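Side-chain contacts in type III secretion system effector protein ExoU (Pseudomonas fluorescens, PDB 4QMK), which probably hydrolyses phospholipids of host membranes as a secreted patatin-like phospholipase and targets the plasma membrane by binding phosphatidylinositol 4,5-bisphosphate: residues Ile49-Asp54 and Gln461-Gly466; Met84-Glu89 and Ala121-Ser126; Asp252-Leu257 and Ser638-Gln643. All blocks are in the same frame, centred on the assembly; numbering follows the deposited sequence. Where two conformers were deposited one is given.

Contact 1: residues Ile49-Asp54 and Gln461-Gly466; sequences IYRHSD and QNDAAG
R51 reaches out from the end of strand 47-51 and meets D463 at the start of helix 464-491. The arginine chain leaves CB with CG anti to the backbone N (chi1 172°) and stays extended through CD. On the way its side chain touches V57 and L38 of the two neighbouring strands, and L441 of helix 441-446. A bend at chi3 then turns the guanidinium edge-on to the D463 carboxylate. The two side chains come from opposite directions, and their flat groups are twisted 35° apart. The salt bridge is two-pronged, but the twist keeps it from being flat. NH1 of R51 donates to OD2 of D463 at 3.0 Å, on the syn side of that oxygen. The acceptor lies close to the guanidinium plane. NH2 of R51 donates to OD1 of D463. The modelled 2.5 Å between NH2 of R51 and OD1 of D463 is very short, and its exact value is doubtful. A methyl group completes the contact: CB of A465 lies 4.0 Å from NH1 of R51.

D463 also does a second job. It is the N-cap of helix 464-491, and its OD2 accepts from the backbone N of G466 at 3.2 Å. R51 and G466 approach OD2 from opposite faces of the carboxylate plane, G466 on the anti side. One oxygen thus joins the capping bond to the ion pair. The nearby helix start and the guanidinium would both be expected to favour a charged carboxylate. The chemistry implies an electrostatic tie at the protein surface between the antiparallel sheet and a helix far along the chain.

Contact 2: residues Met84-Glu89 and Ala121-Ser126; sequences MVQALE and AFTQLS
V85 and Q86 are the residues of helix 81-90 that meet helix 119-127, V85 through an apolar contact and Q86 through a polar one. V85 comes first. Its CB points at the other helix, and its CG2 methyl lies 3.9 Å from CD2 of F122. The same methyl is 4.0 Å from CE2 of F122, so it rests beside one ortho-meta bond of the ring. The two side chains cross at about a right angle. F122 has its CG anti to the backbone N (chi1 -174°), which swings the ring toward helix 81-90. There it also packs against F81 and P82, and on C109 and L113 of helix 107-114. Over one face of the ring, OG of S126 stands 3.6 Å above the plane of the F122 ring, near the rim. OG of S126 is held there by a 2.9 Å bond to the backbone O of F122.

Q86 follows. Its chain is extended beyond CG and carries the amide across the gap. NE2 of Q86 donates to OG1 of T123 at 3.3 Å, with an N-H...O angle of 154°. The acceptor lies near the amide plane. NE2 of Q86 also passes 3.7 Å from CG2 of T123. OG1 of T123 has its main partner in its own helix, the carbonyl O of A119.

Further on, OE2 of E89 bonds to the backbone N of A119, at the beginning of helix 119-127. A119 is thus linked to helix 81-90 both directly and through T123. The chemistry is divided: a buried hydrocarbon contact lies beside a partly exposed amide-hydroxyl bond. Together they join two helices of the patatin-like domain, with helix 107-114 packed against both V85 and F122.

Contact 3: residues Asp252-Leu257 and Ser638-Gln643; sequences DGRPQL and STTVEQ
R254, T640 and T639 make nearly all of this buried contact. R254 has by far the largest share. It stands at the start of strand 254-260, and its CG lies anti to the carbonyl carbon (chi1 -63°). The chain then bends at chi3 and presents the guanidinium to the first turn of helix 639-646. NH2 does the touching.

T640 meets the edge of that group. Its OG1 lies in the guanidinium plane, 3.1 Å from NH2 of R254. OG1 of T640 also has a hydrogen bond to OG of S584, at the end of helix 555-585. NH2 of R254 makes a weak bond to the same serine oxygen, so S584 is a shared partner of both. A water adds a second route. It accepts from NH1 of R254 at 3.1 Å and lies 3.4 Å from OG1 of T640 in a weak bond.

T639 approaches the guanidinium obliquely. Its side chain runs past that of R254 in the opposite direction. OG1 of T639 is 3.8 Å from NH2 of R254. T639 also touches R157, whose NE is close to NE of R254. The two arginines are like charges close together, and the nearby hydroxyls and water probably ease this.

The axes of strand 254-257 and helix 639-643 come no closer than 14.1 Å, and their directions differ by 44°. The arginine side chain spans much of this distance. Strand 254-260 is an outer strand of the mixed sheet of the patatin-like domain. R157 at the end of helix 140-157 and the final turn of helix 555-585 flank the place where it faces C-terminal helix 639-646.

The three contacts are well separated and share no residues. Contacts 1 and 3 are farthest apart, with centres 55 Å from each other on opposite sides of the chain's centre. Contact 2 lies 46 Å from contact 1 and 40 Å from contact 3, centre to centre. Contact 2 is local in sequence and joins two helices within the patatin-like region. Contact 3 ties an outer strand of that region's mixed sheet to the C-terminal region. Contact 1 belongs to the separate four-stranded antiparallel sheet, which pairs the N-terminal strands with strand 434-438. Along the chain contact 2 is nested inside contact 1, and contacts 1 and 3 cross. Distant parts of the sequence are thus interlaced in one chain.

Contact 1: residues Ile49-Asp54 and Gln461-Gly466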
ATOM      1  N   ILE A  49      16.021  42.865 -19.496  1.00 33.79           N
ATOM      2  CA  ILE A  49      16.460  43.438 -18.269  1.00 34.13           C
ATOM      3  C   ILE A  49      16.985  44.833 -18.509  1.00 35.91           C
ATOM      4  O   ILE A  49      17.888  45.002 -19.346  1.00 35.81           O
ATOM      5  CB  ILE A  49      17.599  42.636 -17.677  1.00 35.37           C
ATOM      6  CG1 ILE A  49      17.181  41.197 -17.461  1.00 34.11           C
ATOM      7  CG2 ILE A  49      18.011  43.240 -16.333  1.00 37.70           C
ATOM      8  CD1 ILE A  49      18.286  40.331 -16.873  1.00 36.80           C
ATOM      9  N   TYR A  50      16.429  45.827 -17.788  1.00 34.65           N
ATOM     10  CA  TYR A  50      16.859  47.234 -17.924  1.00 36.54           C
ATOM     11  C   TYR A  50      17.326  47.751 -16.571  1.00 38.23           C
ATOM     12  O   TYR A  50      16.809  47.316 -15.524  1.00 37.19           O
ATOM     13  CB  TYR A  50      15.708  48.137 -18.375  1.00 38.26           C
ATOM     14  CG  TYR A  50      15.036  47.785 -19.694  1.00 41.79           C
ATOM     15  CD1 TYR A  50      13.920  46.942 -19.727  1.00 44.77           C
ATOM     16  CD2 TYR A  50      15.436  48.371 -20.870  1.00 41.32           C
ATOM     17  CE1 TYR A  50      13.299  46.616 -20.929  1.00 46.52           C
ATOM     18  CE2 TYR A  50      14.832  48.066 -22.058  1.00 43.80           C
ATOM     19  CZ  TYR A  50      13.770  47.175 -22.089  1.00 47.63           C
ATOM     20  OH  TYR A  50      13.154  46.916 -23.283  1.00 53.21           O
ATOM     21  N   ARG A  51      18.266  48.693 -16.581  1.00 39.75           N
ATOM     22  CA  ARG A  51      18.728  49.324 -15.346  1.00 45.48           C
ATOM     23  C   ARG A  51      18.575  50.837 -15.402  1.00 49.22           C
ATOM     24  O   ARG A  51      18.943  51.480 -16.382  1.00 50.90           O
ATOM     25  CB  ARG A  51      20.189  48.963 -15.042  1.00 48.37           C
ATOM     26  CG  ARG A  51      20.780  49.747 -13.858  1.00 53.65           C
ATOM     27  CD  ARG A  51      22.034  49.105 -13.248  1.00 53.47           C
ATOM     28  NE  ARG A  51      23.024  48.922 -14.274  1.00 50.47           N
ATOM     29  CZ  ARG A  51      23.870  47.913 -14.328  1.00 51.93           C
ATOM     30  NH1 ARG A  51      23.901  46.961 -13.393  1.00 52.08           N
ATOM     31  NH2 ARG A  51      24.692  47.855 -15.348  1.00 57.54           N
ATOM     32  N   HIS A  52      18.044  51.403 -14.325  1.00 55.20           N
ATOM     33  CA  HIS A  52      17.893  52.863 -14.196  1.00 54.63           C
ATOM     34  C   HIS A  52      19.161  53.464 -13.585  1.00 56.15           C
ATOM     35  O   HIS A  52      20.109  52.766 -13.295  1.00 56.64           O
ATOM     36  CB  HIS A  52      16.660  53.171 -13.317  1.00 55.49           C
ATOM     37  CG  HIS A  52      15.364  52.749 -13.931  1.00 50.94           C
ATOM     38  ND1 HIS A  52      14.798  51.514 -13.710  1.00 55.74           N
ATOM     39  CD2 HIS A  52      14.535  53.393 -14.782  1.00 55.67           C
ATOM     40  CE1 HIS A  52      13.675  51.409 -14.399  1.00 54.10           C
ATOM     41  NE2 HIS A  52      13.492  52.540 -15.053  1.00 62.59           N
ATOM     42  N   SER A  53      19.160  54.763 -13.359  1.00 66.36           N
ATOM     43  CA  SER A  53      20.293  55.442 -12.730  1.00 69.00           C
ATOM     44  C   SER A  53      20.473  54.999 -11.285  1.00 71.96           C
ATOM     45  O   SER A  53      21.594  54.720 -10.834  1.00 63.93           O
ATOM     46  CB  SER A  53      20.012  56.925 -12.733  1.00 78.04           C
ATOM     47  OG  SER A  53      19.306  57.259 -13.916  1.00 86.28           O
ATOM     48  N   ASP A  54      19.339  54.944 -10.576  1.00 74.96           N
ATOM     49  CA  ASP A  54      19.247  54.557  -9.162  1.00 72.84           C
ATOM     50  C   ASP A  54      19.865  53.194  -8.877  1.00 72.81           C
ATOM     51  O   ASP A  54      20.118  52.836  -7.721  1.00 72.81           O
ATOM     52  CB  ASP A  54      17.769  54.425  -8.735  1.00 71.40           C
ATOM     53  CG  ASP A  54      16.803  55.197  -9.636  1.00 77.47           C
ATOM     54  OD1 ASP A  54      17.078  56.383  -9.953  1.00 70.95           O
ATOM     55  OD2 ASP A  54      15.764  54.605 -10.022  1.00 71.81           O
ATOM     56  N   GLN A 461      27.492  38.914 -18.106  1.00 46.51           N
ATOM     57  CA  GLN A 461      28.959  38.894 -17.872  1.00 47.46           C
ATOM     58  C   GLN A 461      29.608  40.182 -18.263  1.00 45.56           C
ATOM     59  O   GLN A 461      30.619  40.550 -17.697  1.00 48.63           O
ATOM     60  CB  GLN A 461      29.659  37.802 -18.705  1.00 54.19           C
ATOM     61  CG  GLN A 461      29.871  36.489 -17.995  1.00 55.77           C
ATOM     62  CD  GLN A 461      30.770  36.635 -16.783  1.00 61.00           C
ATOM     63  OE1 GLN A 461      31.823  37.305 -16.830  1.00 72.51           O
ATOM     64  NE2 GLN A 461      30.371  36.016 -15.683  1.00 59.29           N
ATOM     65  N   ASN A 462      29.056  40.846 -19.272  1.00 47.05           N
ATOM     66  CA  ASN A 462      29.609  42.113 -19.765  1.00 51.24           C
ATOM     67  C   ASN A 462      29.290  43.312 -18.880  1.00 48.80           C
ATOM     68  O   ASN A 462      29.677  44.423 -19.194  1.00 51.49           O
ATOM     69  CB  ASN A 462      29.126  42.393 -21.194  1.00 52.51           C
ATOM     70  CG  ASN A 462      29.482  41.282 -22.151  1.00 54.92           C
ATOM     71  OD1 ASN A 462      30.554  40.690 -22.057  1.00 64.46           O
ATOM     72  ND2 ASN A 462      28.575  40.981 -23.078  1.00 58.73           N
ATOM     73  N   ASP A 463      28.579  43.089 -17.787  1.00 49.41           N
ATOM     74  CA  ASP A 463      28.295  44.143 -16.836  1.00 49.53           C
ATOM     75  C   ASP A 463      28.989  43.778 -15.530  1.00 46.77           C
ATOM     76  O   ASP A 463      28.952  42.612 -15.145  1.00 50.27           O
ATOM     77  CB  ASP A 463      26.809  44.200 -16.609  1.00 54.75           C
ATOM     78  CG  ASP A 463      26.416  45.356 -15.718  1.00 62.01           C
ATOM     79  OD1 ASP A 463      26.620  46.520 -16.150  1.00 67.62           O
ATOM     80  OD2 ASP A 463      25.892  45.105 -14.608  1.00 53.22           O
ATOM     81  N   ALA A 464      29.607  44.739 -14.836  1.00 44.59           N
ATOM     82  CA  ALA A 464      30.361  44.425 -13.579  1.00 41.44           C
ATOM     83  C   ALA A 464      29.488  43.853 -12.484  1.00 40.21           C
ATOM     84  O   ALA A 464      29.791  42.781 -11.942  1.00 42.56           O
ATOM     85  CB  ALA A 464      31.108  45.640 -13.065  1.00 43.82           C
ATOM     86  N   ALA A 465      28.384  44.528 -12.173  1.00 38.86           N
ATOM     87  CA  ALA A 465      27.423  43.995 -11.189  1.00 37.08           C
ATOM     88  C   ALA A 465      26.846  42.657 -11.614  1.00 36.79           C
ATOM     89  O   ALA A 465      26.586  41.789 -10.779  1.00 35.21           O
ATOM     90  CB  ALA A 465      26.309  44.971 -10.964  1.00 37.09           C
ATOM     91  N   GLY A 466      26.658  42.489 -12.917  1.00 34.79           N
ATOM     92  CA  GLY A 466      26.171  41.225 -13.457  1.00 34.22           C
ATOM     93  C   GLY A 466      27.138  40.092 -13.239  1.00 33.27           C
ATOM     94  O   GLY A 466      26.761  38.984 -12.932  1.00 32.53           O
TER

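Contact 2: residues Met84-Glu89 and Ala121-Ser126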
ATOM      1  N   MET A  84      -8.114  20.429 -29.691  1.00 35.80           N
ATOM      2  CA  MET A  84      -7.248  21.036 -28.710  1.00 38.11           C
ATOM      3  C   MET A  84      -5.861  20.346 -28.754  1.00 35.95           C
ATOM      4  O   MET A  84      -4.810  21.014 -28.690  1.00 36.71           O
ATOM      5  CB  MET A  84      -7.932  20.976 -27.347  1.00 35.98           C
ATOM      6  CG  MET A  84      -7.131  21.508 -26.200  1.00 39.59           C
ATOM      7  SD  MET A  84      -6.119  20.237 -25.471  1.00 42.78           S
ATOM      8  CE  MET A  84      -7.440  19.180 -24.876  1.00 41.36           C
ATOM      9  N   VAL A  85      -5.849  19.032 -28.891  1.00 32.53           N
ATOM     10  CA  VAL A  85      -4.574  18.329 -28.967  1.00 34.82           C
ATOM     11  C   VAL A  85      -3.828  18.580 -30.305  1.00 38.72           C
ATOM     12  O   VAL A  85      -2.576  18.621 -30.344  1.00 39.44           O
ATOM     13  CB  VAL A  85      -4.773  16.833 -28.830  1.00 36.99           C
ATOM     14  CG1 VAL A  85      -3.423  16.103 -28.894  1.00 38.04           C
ATOM     15  CG2 VAL A  85      -5.514  16.541 -27.548  1.00 35.90           C
ATOM     16  N   GLN A  86      -4.589  18.722 -31.395  1.00 36.82           N
ATOM     17  CA  GLN A  86      -3.993  19.051 -32.656  1.00 39.38           C
ATOM     18  C   GLN A  86      -3.248  20.367 -32.514  1.00 37.26           C
ATOM     19  O   GLN A  86      -2.069  20.458 -32.848  1.00 39.11           O
ATOM     20  CB  GLN A  86      -5.053  19.121 -33.757  1.00 40.91           C
ATOM     21  CG  GLN A  86      -5.682  17.788 -34.076  1.00 42.01           C
ATOM     22  CD  GLN A  86      -7.095  17.922 -34.625  1.00 45.14           C
ATOM     23  OE1 GLN A  86      -7.446  18.936 -35.239  1.00 51.20           O
ATOM     24  NE2 GLN A  86      -7.896  16.871 -34.461  1.00 43.63           N
ATOM     25  N   ALA A  87      -3.937  21.373 -31.991  1.00 36.21           N
ATOM     26  CA  ALA A  87      -3.349  22.711 -31.739  1.00 34.42           C
ATOM     27  C   ALA A  87      -2.103  22.654 -30.890  1.00 34.52           C
ATOM     28  O   ALA A  87      -1.151  23.329 -31.188  1.00 35.61           O
ATOM     29  CB  ALA A  87      -4.361  23.619 -31.071  1.00 33.14           C
ATOM     30  N   LEU A  88      -2.092  21.851 -29.830  1.00 36.05           N
ATOM     31  CA  LEU A  88      -0.869  21.765 -29.002  1.00 37.84           C
ATOM     32  C   LEU A  88       0.334  21.183 -29.747  1.00 40.31           C
ATOM     33  O   LEU A  88       1.434  21.728 -29.682  1.00 41.69           O
ATOM     34  CB  LEU A  88      -1.106  20.962 -27.736  1.00 37.09           C
ATOM     35  CG  LEU A  88      -1.916  21.696 -26.682  1.00 35.78           C
ATOM     36  CD1 LEU A  88      -2.330  20.708 -25.611  1.00 35.36           C
ATOM     37  CD2 LEU A  88      -1.123  22.831 -26.077  1.00 36.51           C
ATOM     38  N   GLU A  89       0.099  20.107 -30.482  1.00 45.93           N
ATOM     39  CA  GLU A  89       1.162  19.375 -31.157  1.00 50.86           C
ATOM     40  C   GLU A  89       1.688  20.178 -32.330  1.00 52.65           C
ATOM     41  O   GLU A  89       2.893  20.383 -32.470  1.00 54.49           O
ATOM     42  CB  GLU A  89       0.620  18.027 -31.623  1.00 53.33           C
ATOM     43  CG  GLU A  89       1.645  16.916 -31.709  1.00 56.48           C
ATOM     44  CD  GLU A  89       1.015  15.633 -32.218  1.00 58.57           C
ATOM     45  OE1 GLU A  89       0.614  15.593 -33.409  1.00 65.64           O
ATOM     46  OE2 GLU A  89       0.938  14.659 -31.434  1.00 56.76           O
ATOM     47  N   ALA A 121      -3.877   9.643 -33.369  1.00 45.29           N
ATOM     48  CA  ALA A 121      -4.413   8.462 -32.688  1.00 45.10           C
ATOM     49  C   ALA A 121      -5.581   8.882 -31.810  1.00 43.46           C
ATOM     50  O   ALA A 121      -6.673   8.315 -31.893  1.00 44.54           O
ATOM     51  CB  ALA A 121      -3.325   7.823 -31.843  1.00 46.43           C
ATOM     52  N   PHE A 122      -5.348   9.924 -31.008  1.00 41.20           N
ATOM     53  CA  PHE A 122      -6.379  10.480 -30.148  1.00 40.18           C
ATOM     54  C   PHE A 122      -7.648  10.938 -30.894  1.00 39.19           C
ATOM     55  O   PHE A 122      -8.750  10.777 -30.392  1.00 37.69           O
ATOM     56  CB  PHE A 122      -5.821  11.639 -29.277  1.00 39.21           C
ATOM     57  CG  PHE A 122      -6.815  12.144 -28.277  1.00 37.36           C
ATOM     58  CD1 PHE A 122      -7.091  11.419 -27.163  1.00 37.88           C
ATOM     59  CD2 PHE A 122      -7.515  13.304 -28.502  1.00 38.03           C
ATOM     60  CE1 PHE A 122      -8.042  11.842 -26.253  1.00 41.39           C
ATOM     61  CE2 PHE A 122      -8.442  13.771 -27.590  1.00 40.52           C
ATOM     62  CZ  PHE A 122      -8.718  13.034 -26.455  1.00 40.65           C
ATOM     63  N   THR A 123      -7.491  11.558 -32.043  1.00 39.68           N
ATOM     64  CA  THR A 123      -8.652  11.993 -32.829  1.00 43.12           C
ATOM     65  C   THR A 123      -9.447  10.795 -33.341  1.00 48.37           C
ATOM     66  O   THR A 123     -10.673  10.745 -33.250  1.00 50.07           O
ATOM     67  CB  THR A 123      -8.224  12.825 -34.054  1.00 41.74           C
ATOM     68  OG1 THR A 123      -7.229  13.792 -33.649  1.00 39.72           O
ATOM     69  CG2 THR A 123      -9.415  13.506 -34.663  1.00 39.97           C
ATOM     70  N   GLN A 124      -8.717   9.821 -33.865  1.00 56.32           N
ATOM     71  CA  GLN A 124      -9.294   8.587 -34.409  1.00 61.30           C
ATOM     72  C   GLN A 124     -10.102   7.862 -33.333  1.00 55.67           C
ATOM     73  O   GLN A 124     -11.264   7.503 -33.540  1.00 51.33           O
ATOM     74  CB  GLN A 124      -8.129   7.702 -34.896  1.00 68.12           C
ATOM     75  CG  GLN A 124      -8.488   6.300 -35.346  1.00 76.38           C
ATOM     76  CD  GLN A 124      -9.329   6.285 -36.598  1.00 86.48           C
ATOM     77  OE1 GLN A 124     -10.285   5.506 -36.718  1.00 97.19           O
ATOM     78  NE2 GLN A 124      -8.983   7.150 -37.550  1.00 89.67           N
ATOM     79  N   LEU A 125      -9.465   7.654 -32.186  1.00 50.23           N
ATOM     80  CA  LEU A 125     -10.082   6.941 -31.103  1.00 51.20           C
ATOM     81  C   LEU A 125     -11.302   7.671 -30.545  1.00 49.19           C
ATOM     82  O   LEU A 125     -12.279   7.038 -30.180  1.00 47.54           O
ATOM     83  CB  LEU A 125      -9.032   6.695 -30.018  1.00 56.99           C
ATOM     84  CG  LEU A 125      -9.378   5.887 -28.755  1.00 58.57           C
ATOM     85  CD1 LEU A 125      -8.088   5.464 -28.073  1.00 60.76           C
ATOM     86  CD2 LEU A 125     -10.234   6.685 -27.790  1.00 60.06           C
ATOM     87  N   SER A 126     -11.263   8.999 -30.508  1.00 48.87           N
ATOM     88  CA  SER A 126     -12.368   9.784 -29.964  1.00 49.93           C
ATOM     89  C   SER A 126     -13.597   9.784 -30.846  1.00 51.59           C
ATOM     90  O   SER A 126     -14.730   9.911 -30.365  1.00 48.96           O
ATOM     91  CB  SER A 126     -11.942  11.238 -29.722  1.00 50.03           C
ATOM     92  OG  SER A 126     -11.034  11.317 -28.654  1.00 55.69           O
TER

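Contact 3: residues Asp252-Leu257 and Ser638-Gln643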
ATOM      1  N   ASP A 252     -23.475  11.727   1.639  1.00 49.32           N
ATOM      2  CA  ASP A 252     -24.152  12.077   2.886  1.00 51.45           C
ATOM      3  C   ASP A 252     -24.501  13.572   2.956  1.00 49.97           C
ATOM      4  O   ASP A 252     -24.375  14.209   4.018  1.00 53.13           O
ATOM      5  CB  ASP A 252     -23.290  11.644   4.098  1.00 57.50           C
ATOM      6  CG  ASP A 252     -23.971  11.911   5.444  1.00 64.63           C
ATOM      7  OD1 ASP A 252     -25.150  11.544   5.600  1.00 75.00           O
ATOM      8  OD2 ASP A 252     -23.319  12.490   6.345  1.00 70.51           O
ATOM      9  N   GLY A 253     -24.915  14.129   1.819  1.00 45.64           N
ATOM     10  CA  GLY A 253     -25.333  15.527   1.739  1.00 45.08           C
ATOM     11  C   GLY A 253     -24.242  16.575   1.568  1.00 46.53           C
ATOM     12  O   GLY A 253     -24.549  17.768   1.466  1.00 45.17           O
ATOM     13  N   ARG A 254     -22.972  16.148   1.490  1.00 45.35           N
ATOM     14  CA  ARG A 254     -21.848  17.078   1.342  1.00 42.67           C
ATOM     15  C   ARG A 254     -20.993  16.684   0.116  1.00 37.42           C
ATOM     16  O   ARG A 254     -20.689  15.526  -0.068  1.00 34.94           O
ATOM     17  CB  ARG A 254     -20.991  17.041   2.611  1.00 45.51           C
ATOM     18  CG  ARG A 254     -21.745  17.496   3.829  1.00 57.80           C
ATOM     19  CD  ARG A 254     -21.309  16.855   5.149  1.00 68.91           C
ATOM     20  NE  ARG A 254     -20.117  17.455   5.749  1.00 85.82           N
ATOM     21  CZ  ARG A 254     -20.137  18.401   6.686  1.00 94.86           C
ATOM     22  NH1 ARG A 254     -21.291  18.887   7.155  1.00 97.57           N
ATOM     23  NH2 ARG A 254     -18.990  18.861   7.163  1.00 97.93           N
ATOM     24  N   PRO A 255     -20.572  17.662  -0.680  1.00 32.64           N
ATOM     25  CA  PRO A 255     -19.632  17.374  -1.727  1.00 31.36           C
ATOM     26  C   PRO A 255     -18.243  17.059  -1.201  1.00 30.69           C
ATOM     27  O   PRO A 255     -17.798  17.679  -0.207  1.00 30.58           O
ATOM     28  CB  PRO A 255     -19.583  18.680  -2.534  1.00 31.54           C
ATOM     29  CG  PRO A 255     -19.926  19.736  -1.541  1.00 33.16           C
ATOM     30  CD  PRO A 255     -20.900  19.095  -0.596  1.00 33.72           C
ATOM     31  N   GLN A 256     -17.577  16.116  -1.878  1.00 28.42           N
ATOM     32  CA  GLN A 256     -16.181  15.732  -1.595  1.00 29.36           C
ATOM     33  C   GLN A 256     -15.359  15.728  -2.847  1.00 25.79           C
ATOM     34  O   GLN A 256     -15.765  15.155  -3.813  1.00 23.60           O
ATOM     35  CB  GLN A 256     -16.061  14.319  -1.021  1.00 30.64           C
ATOM     36  CG  GLN A 256     -16.624  14.150   0.353  1.00 36.11           C
ATOM     37  CD  GLN A 256     -15.665  14.442   1.498  1.00 37.17           C
ATOM     38  OE1 GLN A 256     -15.954  14.057   2.596  1.00 40.51           O
ATOM     39  NE2 GLN A 256     -14.510  15.052   1.235  1.00 40.42           N
ATOM     40  N   LEU A 257     -14.201  16.365  -2.801  1.00 26.28           N
ATOM     41  CA  LEU A 257     -13.257  16.282  -3.876  1.00 28.33           C
ATOM     42  C   LEU A 257     -12.562  14.941  -3.791  1.00 26.74           C
ATOM     43  O   LEU A 257     -11.937  14.614  -2.777  1.00 25.57           O
ATOM     44  CB  LEU A 257     -12.124  17.274  -3.770  1.00 32.52           C
ATOM     45  CG  LEU A 257     -12.039  18.661  -4.366  1.00 37.40           C
ATOM     46  CD1 LEU A 257     -12.703  18.647  -5.730  1.00 40.71           C
ATOM     47  CD2 LEU A 257     -12.586  19.757  -3.499  1.00 40.96           C
ATOM     48  N   SER A 638     -22.437  16.605  12.232  1.00 67.81           N
ATOM     49  CA  SER A 638     -21.381  17.656  12.111  1.00 65.01           C
ATOM     50  C   SER A 638     -19.964  17.157  12.368  1.00 61.73           C
ATOM     51  O   SER A 638     -19.333  17.435  13.436  1.00 67.47           O
ATOM     52  CB  SER A 638     -21.564  18.864  13.067  1.00 72.01           C
ATOM     53  OG  SER A 638     -20.274  19.478  13.453  1.00 60.80           O
ATOM     54  N   THR A 639     -19.407  16.515  11.371  1.00 44.41           N
ATOM     55  CA  THR A 639     -18.014  16.214  11.493  1.00 41.97           C
ATOM     56  C   THR A 639     -17.118  17.495  11.562  1.00 33.95           C
ATOM     57  O   THR A 639     -15.988  17.359  11.903  1.00 34.09           O
ATOM     58  CB  THR A 639     -17.531  15.255  10.374  1.00 41.18           C
ATOM     59  OG1 THR A 639     -17.592  15.908   9.094  1.00 38.53           O
ATOM     60  CG2 THR A 639     -18.358  13.930  10.354  1.00 41.13           C
ATOM     61  N   THR A 640     -17.609  18.715  11.314  1.00 29.38           N
ATOM     62  CA  THR A 640     -16.696  19.865  11.142  1.00 27.43           C
ATOM     63  C   THR A 640     -15.871  20.237  12.376  1.00 29.30           C
ATOM     64  O   THR A 640     -14.639  20.409  12.291  1.00 28.73           O
ATOM     65  CB  THR A 640     -17.405  21.140  10.601  1.00 27.26           C
ATOM     66  OG1 THR A 640     -18.159  20.845   9.424  1.00 27.87           O
ATOM     67  CG2 THR A 640     -16.424  22.239  10.235  1.00 26.42           C
ATOM     68  N   VAL A 641     -16.537  20.411  13.501  1.00 27.44           N
ATOM     69  CA  VAL A 641     -15.854  20.728  14.718  1.00 29.71           C
ATOM     70  C   VAL A 641     -14.971  19.568  15.103  1.00 30.80           C
ATOM     71  O   VAL A 641     -13.857  19.771  15.548  1.00 36.09           O
ATOM     72  CB  VAL A 641     -16.853  21.084  15.895  1.00 30.64           C
ATOM     73  CG1 VAL A 641     -16.132  21.222  17.223  1.00 30.37           C
ATOM     74  CG2 VAL A 641     -17.584  22.383  15.589  1.00 30.23           C
ATOM     75  N   GLU A 642     -15.479  18.357  14.954  0.50 31.45           N
ATOM     76  CA  GLU A 642     -14.722  17.154  15.312  0.50 34.05           C
ATOM     77  C   GLU A 642     -13.450  17.033  14.474  0.50 35.46           C
ATOM     78  O   GLU A 642     -12.364  16.770  15.009  0.50 37.26           O
ATOM     79  CB  GLU A 642     -15.602  15.926  15.153  0.50 35.60           C
ATOM     80  CG  GLU A 642     -16.701  15.873  16.200  0.50 37.55           C
ATOM     81  CD  GLU A 642     -16.109  15.882  17.570  0.50 40.33           C
ATOM     82  OE1 GLU A 642     -15.334  14.937  17.821  0.50 45.00           O
ATOM     83  OE2 GLU A 642     -16.381  16.825  18.366  0.50 38.47           O
ATOM     84  N   GLN A 643     -13.581  17.251  13.170  1.00 34.23           N
ATOM     85  CA  GLN A 643     -12.426  17.227  12.268  1.00 37.04           C
ATOM     86  C   GLN A 643     -11.440  18.361  12.624  1.00 36.99           C
ATOM     87  O   GLN A 643     -10.228  18.149  12.683  1.00 35.81           O
ATOM     88  CB  GLN A 643     -12.887  17.341  10.819  1.00 36.78           C
ATOM     89  CG  GLN A 643     -13.582  16.090  10.298  1.00 39.46           C
ATOM     90  CD  GLN A 643     -14.279  16.324   8.972  1.00 44.45           C
ATOM     91  OE1 GLN A 643     -15.316  17.021   8.878  1.00 46.44           O
ATOM     92  NE2 GLN A 643     -13.745  15.718   7.936  1.00 44.06           N
TER
HETATM   93  O   HOH W   1     -21.436  20.142  10.014  1.00 43.81           O